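Local coordinates for protein histidine kinase (Methanosarcina mazei, PDB 3LI9) that probably senses an extracellular signal and phosphorylates a protein histidine with ATP, this chain being the extracellular Cache domain of the kinase, at residues 95-107 / 116-128. Sequence-based numbering, arbitrary orientation.
Sequences PGHDSTGRFVPYC and IEPLVHYDSSDYY
D98 meets Y122 through its carboxylate. From the backbone outward, D98 CB packs on P118 CB at 4.0 Å. CG stands between the backbone N and the carbonyl carbon (chi1 67°), which turns OD1 to T100 and OD2 to Y122. OD1 turns back on its own segment and accepts from T100 N, which makes an Asx turn, and from T100 OG1. OD2 takes the Y122 hydroxyl on its syn lone pair, 2.6 Å from Y122 OH. OD2 lies in the Y122 ring plane, at its edge. A water also donates to OD2 and to the carbonyl O of L119. With an alanine at D98, the Y122 hydroxyl would probably lose its acceptor, and the turn its two side-chain bonds.

V104 CG1 sits over one face of the Y122 ring, a CH-pi contact 4.1 Å from the centroid. Y122 CE1 in turn lies over one face of the R102 guanidinium, with the two planes 66° apart. R102 NH1 reaches past it to D123 OD1, a salt bridge of 3.0 Å, while NE bonds to the carbonyl of Y79.

L119 CD2 packs on Y106 CB, and Y106 OH bonds to D170. L119 N donates to V104 O at 2.8 Å. Y106 and E117 then form a hydrogen-bonded antiparallel pair. The backbone bonds join strands 105-108 and 115-118 as a beta hairpin in the antiparallel sheet of a PDC (Cache) sensor domain.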
loop_
_atom_site.group_PDB
_atom_site.type_symbol
_atom_site.label_atom_id
_atom_site.label_comp_id
_atom_site.label_asym_id
_atom_site.label_seq_id
_atom_site.Cartn_x
_atom_site.Cartn_y
_atom_site.Cartn_z
ATOM N N PRO A 95 -18.115 -11.062 -20.466
ATOM C CA PRO A 95 -16.832 -11.410 -19.812
ATOM C C PRO A 95 -16.196 -10.182 -19.111
ATOM O O PRO A 95 -16.169 -9.075 -19.700
ATOM C CB PRO A 95 -15.958 -11.891 -20.988
ATOM C CG PRO A 95 -16.945 -12.352 -22.068
ATOM C CD PRO A 95 -18.098 -11.344 -21.922
ATOM N N GLY A 96 -15.626 -10.387 -17.931
ATOM C CA GLY A 96 -15.023 -9.325 -17.133
ATOM C C GLY A 96 -16.008 -8.406 -16.457
ATOM O O GLY A 96 -15.599 -7.449 -15.817
ATOM N N HIS A 97 -17.326 -8.692 -16.592
ATOM C CA HIS A 97 -18.383 -7.739 -16.087
ATOM C C HIS A 97 -19.296 -8.455 -15.100
ATOM O O HIS A 97 -19.275 -9.722 -15.009
ATOM C CB HIS A 97 -19.216 -7.281 -17.293
ATOM C CG HIS A 97 -18.464 -6.316 -18.171
ATOM N ND1 HIS A 97 -17.491 -6.721 -19.066
ATOM C CD2 HIS A 97 -18.579 -4.966 -18.318
ATOM C CE1 HIS A 97 -17.057 -5.661 -19.741
ATOM N NE2 HIS A 97 -17.670 -4.595 -19.291
ATOM N N ASP A 98 -20.085 -7.661 -14.394
ATOM C CA ASP A 98 -21.090 -8.238 -13.485
ATOM C C ASP A 98 -22.502 -7.828 -13.964
ATOM O O ASP A 98 -22.699 -7.392 -15.075
ATOM C CB ASP A 98 -20.778 -7.829 -12.030
ATOM C CG ASP A 98 -20.950 -6.364 -11.775
ATOM O OD1 ASP A 98 -21.579 -5.659 -12.599
ATOM O OD2 ASP A 98 -20.386 -5.896 -10.757
ATOM N N SER A 99 -23.503 -8.058 -13.107
ATOM C CA SER A 99 -24.886 -7.890 -13.611
ATOM C C SER A 99 -25.271 -6.395 -13.800
ATOM O O SER A 99 -26.339 -6.109 -14.325
ATOM C CB SER A 99 -25.847 -8.528 -12.583
ATOM O OG SER A 99 -25.733 -7.749 -11.410
ATOM N N THR A 100 -24.428 -5.451 -13.384
ATOM C CA THR A 100 -24.701 -4.014 -13.623
ATOM C C THR A 100 -24.300 -3.595 -15.052
ATOM O O THR A 100 -24.794 -2.614 -15.575
ATOM C CB THR A 100 -23.958 -3.085 -12.623
ATOM O OG1 THR A 100 -22.551 -3.137 -12.923
ATOM C CG2 THR A 100 -24.167 -3.458 -11.185
ATOM N N GLY A 101 -23.311 -4.266 -15.665
ATOM C CA GLY A 101 -22.820 -3.796 -16.966
ATOM C C GLY A 101 -21.798 -2.634 -16.791
ATOM O O GLY A 101 -21.240 -2.183 -17.791
ATOM N N ARG A 102 -21.568 -2.195 -15.558
ATOM C CA ARG A 102 -20.598 -1.089 -15.279
ATOM C C ARG A 102 -19.214 -1.548 -15.744
ATOM O O ARG A 102 -18.935 -2.773 -15.675
ATOM C CB ARG A 102 -20.516 -0.704 -13.806
ATOM C CG ARG A 102 -21.819 0.025 -13.340
ATOM C CD ARG A 102 -21.922 0.305 -11.864
ATOM N NE ARG A 102 -20.830 1.150 -11.348
ATOM C CZ ARG A 102 -20.761 1.548 -10.113
ATOM N NH1 ARG A 102 -21.787 1.206 -9.312
ATOM N NH2 ARG A 102 -19.706 2.251 -9.649
ATOM N N PHE A 103 -18.391 -0.634 -16.242
ATOM C CA PHE A 103 -17.000 -1.046 -16.625
ATOM C C PHE A 103 -16.144 -1.110 -15.382
ATOM O O PHE A 103 -15.708 -0.092 -14.872
ATOM C CB PHE A 103 -16.406 -0.048 -17.639
ATOM C CG PHE A 103 -15.222 -0.575 -18.401
ATOM C CD1 PHE A 103 -15.170 -1.905 -18.847
ATOM C CD2 PHE A 103 -14.128 0.279 -18.659
ATOM C CE1 PHE A 103 -14.115 -2.365 -19.566
ATOM C CE2 PHE A 103 -13.014 -0.226 -19.382
ATOM C CZ PHE A 103 -13.016 -1.550 -19.831
ATOM N N VAL A 104 -15.918 -2.354 -14.890
ATOM C CA VAL A 104 -15.209 -2.588 -13.624
ATOM C C VAL A 104 -14.159 -3.718 -13.772
ATOM O O VAL A 104 -14.087 -4.628 -12.934
ATOM C CB VAL A 104 -16.202 -2.880 -12.453
ATOM C CG1 VAL A 104 -16.938 -1.531 -12.005
ATOM C CG2 VAL A 104 -17.187 -4.001 -12.827
ATOM N N PRO A 105 -13.354 -3.668 -14.838
ATOM C CA PRO A 105 -12.442 -4.821 -15.082
ATOM C C PRO A 105 -11.273 -4.878 -14.065
ATOM O O PRO A 105 -10.566 -3.876 -13.870
ATOM C CB PRO A 105 -11.963 -4.597 -16.517
ATOM C CG PRO A 105 -11.944 -3.008 -16.647
ATOM C CD PRO A 105 -13.205 -2.597 -15.848
ATOM N N TYR A 106 -11.061 -6.066 -13.480
ATOM C CA TYR A 106 -9.939 -6.284 -12.531
ATOM C C TYR A 106 -9.029 -7.296 -13.213
ATOM O O TYR A 106 -9.340 -8.500 -13.250
ATOM C CB TYR A 106 -10.484 -6.820 -11.196
ATOM C CG TYR A 106 -9.398 -7.162 -10.195
ATOM C CD1 TYR A 106 -8.413 -6.257 -9.916
ATOM C CD2 TYR A 106 -9.402 -8.383 -9.507
ATOM C CE1 TYR A 106 -7.386 -6.542 -8.932
ATOM C CE2 TYR A 106 -8.411 -8.660 -8.571
ATOM C CZ TYR A 106 -7.443 -7.711 -8.270
ATOM O OH TYR A 106 -6.430 -7.977 -7.386
ATOM N N CYS A 107 -7.946 -6.814 -13.821
ATOM C CA CYS A 107 -7.007 -7.676 -14.556
ATOM C C CYS A 107 -5.936 -8.078 -13.546
ATOM O O CYS A 107 -5.273 -7.218 -12.988
ATOM C CB CYS A 107 -6.446 -6.882 -15.728
ATOM S SG CYS A 107 -5.223 -7.907 -16.606
ATOM N N ILE A 116 -9.267 -11.587 -16.366
ATOM C CA ILE A 116 -9.971 -10.325 -16.065
ATOM C C ILE A 116 -11.315 -10.702 -15.552
ATOM O O ILE A 116 -12.041 -11.456 -16.225
ATOM C CB ILE A 116 -10.116 -9.382 -17.298
ATOM C CG1 ILE A 116 -8.704 -9.027 -17.807
ATOM C CG2 ILE A 116 -10.962 -8.182 -16.850
ATOM C CD1 ILE A 116 -8.689 -8.115 -19.038
ATOM N N GLU A 117 -11.639 -10.227 -14.363
ATOM C CA GLU A 117 -12.964 -10.503 -13.734
ATOM C C GLU A 117 -13.491 -9.181 -13.212
ATOM O O GLU A 117 -12.718 -8.269 -13.012
ATOM C CB GLU A 117 -12.840 -11.535 -12.583
ATOM C CG GLU A 117 -11.809 -11.256 -11.523
ATOM C CD GLU A 117 -11.316 -12.610 -10.873
ATOM O OE1 GLU A 117 -10.137 -12.612 -10.452
ATOM O OE2 GLU A 117 -12.090 -13.679 -10.824
ATOM N N PRO A 118 -14.798 -9.052 -12.938
ATOM C CA PRO A 118 -15.215 -7.745 -12.349
ATOM C C PRO A 118 -14.698 -7.474 -10.907
ATOM O O PRO A 118 -14.577 -8.409 -10.101
ATOM C CB PRO A 118 -16.766 -7.877 -12.281
ATOM C CG PRO A 118 -17.084 -9.398 -12.373
ATOM C CD PRO A 118 -15.870 -10.081 -13.013
ATOM N N LEU A 119 -14.451 -6.224 -10.608
ATOM C CA LEU A 119 -14.190 -5.768 -9.254
ATOM C C LEU A 119 -15.472 -6.102 -8.455
ATOM O O LEU A 119 -16.562 -6.188 -9.045
ATOM C CB LEU A 119 -14.067 -4.245 -9.229
ATOM C CG LEU A 119 -12.748 -3.757 -9.875
ATOM C CD1 LEU A 119 -12.897 -2.231 -10.118
ATOM C CD2 LEU A 119 -11.538 -4.064 -8.895
ATOM N N VAL A 120 -15.285 -6.250 -7.141
ATOM C CA VAL A 120 -16.426 -6.506 -6.201
ATOM C C VAL A 120 -16.350 -5.419 -5.124
ATOM O O VAL A 120 -15.251 -4.837 -4.842
ATOM C CB VAL A 120 -16.460 -7.995 -5.633
ATOM C CG1 VAL A 120 -17.665 -8.187 -4.780
ATOM C CG2 VAL A 120 -16.642 -8.985 -6.746
ATOM N N HIS A 121 -17.511 -5.063 -4.536
ATOM C CA HIS A 121 -17.528 -4.102 -3.411
ATOM C C HIS A 121 -17.163 -2.677 -3.753
ATOM O O HIS A 121 -16.781 -1.873 -2.881
ATOM C CB HIS A 121 -16.637 -4.596 -2.272
ATOM C CG HIS A 121 -16.978 -5.983 -1.800
ATOM N ND1 HIS A 121 -18.276 -6.418 -1.641
ATOM C CD2 HIS A 121 -16.186 -7.026 -1.439
ATOM C CE1 HIS A 121 -18.273 -7.674 -1.234
ATOM N NE2 HIS A 121 -17.017 -8.067 -1.099
ATOM N N TYR A 122 -17.245 -2.320 -5.039
ATOM C CA TYR A 122 -16.876 -0.979 -5.396
ATOM C C TYR A 122 -17.866 0.066 -4.807
ATOM O O TYR A 122 -17.546 1.257 -4.633
ATOM C CB TYR A 122 -16.761 -0.878 -6.923
ATOM C CG TYR A 122 -17.829 -1.551 -7.693
ATOM C CD1 TYR A 122 -19.059 -0.927 -7.904
ATOM C CD2 TYR A 122 -17.621 -2.828 -8.240
ATOM C CE1 TYR A 122 -20.043 -1.580 -8.626
ATOM C CE2 TYR A 122 -18.578 -3.463 -8.987
ATOM C CZ TYR A 122 -19.788 -2.828 -9.170
ATOM O OH TYR A 122 -20.753 -3.447 -9.861
ATOM N N ASP A 123 -19.076 -0.387 -4.540
ATOM C CA ASP A 123 -20.053 0.512 -3.942
ATOM C C ASP A 123 -19.777 0.780 -2.456
ATOM O O ASP A 123 -20.267 1.775 -1.911
ATOM C CB ASP A 123 -21.458 -0.048 -4.140
ATOM C CG ASP A 123 -22.024 0.265 -5.520
ATOM O OD1 ASP A 123 -21.458 1.080 -6.297
ATOM O OD2 ASP A 123 -23.078 -0.308 -5.839
ATOM N N SER A 124 -18.998 -0.073 -1.792
ATOM C CA SER A 124 -18.728 0.134 -0.359
ATOM C C SER A 124 -17.251 0.187 0.102
ATOM O O SER A 124 -16.955 0.786 1.155
ATOM C CB SER A 124 -19.485 -0.935 0.432
ATOM O OG SER A 124 -18.949 -2.217 0.114
ATOM N N SER A 125 -16.316 -0.401 -0.629
ATOM C CA SER A 125 -14.922 -0.426 -0.136
ATOM C C SER A 125 -14.132 0.846 -0.379
ATOM O O SER A 125 -14.306 1.499 -1.380
ATOM C CB SER A 125 -14.140 -1.587 -0.739
ATOM O OG SER A 125 -14.746 -2.816 -0.346
ATOM N N ASP A 126 -13.204 1.147 0.529
ATOM C CA ASP A 126 -12.390 2.333 0.437
ATOM C C ASP A 126 -11.576 2.458 -0.835
ATOM O O ASP A 126 -11.266 3.549 -1.216
ATOM C CB ASP A 126 -11.394 2.363 1.586
ATOM C CG ASP A 126 -12.049 2.701 2.898
ATOM O OD1 ASP A 126 -13.205 3.216 2.885
ATOM O OD2 ASP A 126 -11.384 2.449 3.934
ATOM N N TYR A 127 -11.137 1.368 -1.439
ATOM C CA TYR A 127 -10.308 1.571 -2.627
ATOM C C TYR A 127 -11.058 2.414 -3.670
ATOM O O TYR A 127 -10.423 3.091 -4.529
ATOM C CB TYR A 127 -9.902 0.226 -3.238
ATOM C CG TYR A 127 -11.017 -0.521 -4.012
ATOM C CD1 TYR A 127 -11.118 -0.432 -5.365
ATOM C CD2 TYR A 127 -11.923 -1.366 -3.351
ATOM C CE1 TYR A 127 -12.060 -1.110 -6.053
ATOM C CE2 TYR A 127 -12.899 -2.079 -4.055
ATOM C CZ TYR A 127 -12.965 -1.939 -5.408
ATOM O OH TYR A 127 -13.901 -2.632 -6.134
ATOM N N TYR A 128 -12.385 2.322 -3.657
ATOM C CA TYR A 128 -13.215 3.093 -4.626
ATOM C C TYR A 128 -13.845 4.264 -3.940
ATOM O O TYR A 128 -13.849 5.350 -4.486
ATOM C CB TYR A 128 -14.337 2.219 -5.228
ATOM C CG TYR A 128 -15.103 2.812 -6.399
ATOM C CD1 TYR A 128 -14.890 2.335 -7.691
ATOM C CD2 TYR A 128 -16.106 3.743 -6.215
ATOM C CE1 TYR A 128 -15.609 2.811 -8.778
ATOM C CE2 TYR A 128 -16.806 4.261 -7.286
ATOM C CZ TYR A 128 -16.586 3.789 -8.554
ATOM O OH TYR A 128 -17.334 4.244 -9.623
HETATM O O HOH W 1 -19.107 -7.265 -8.946
#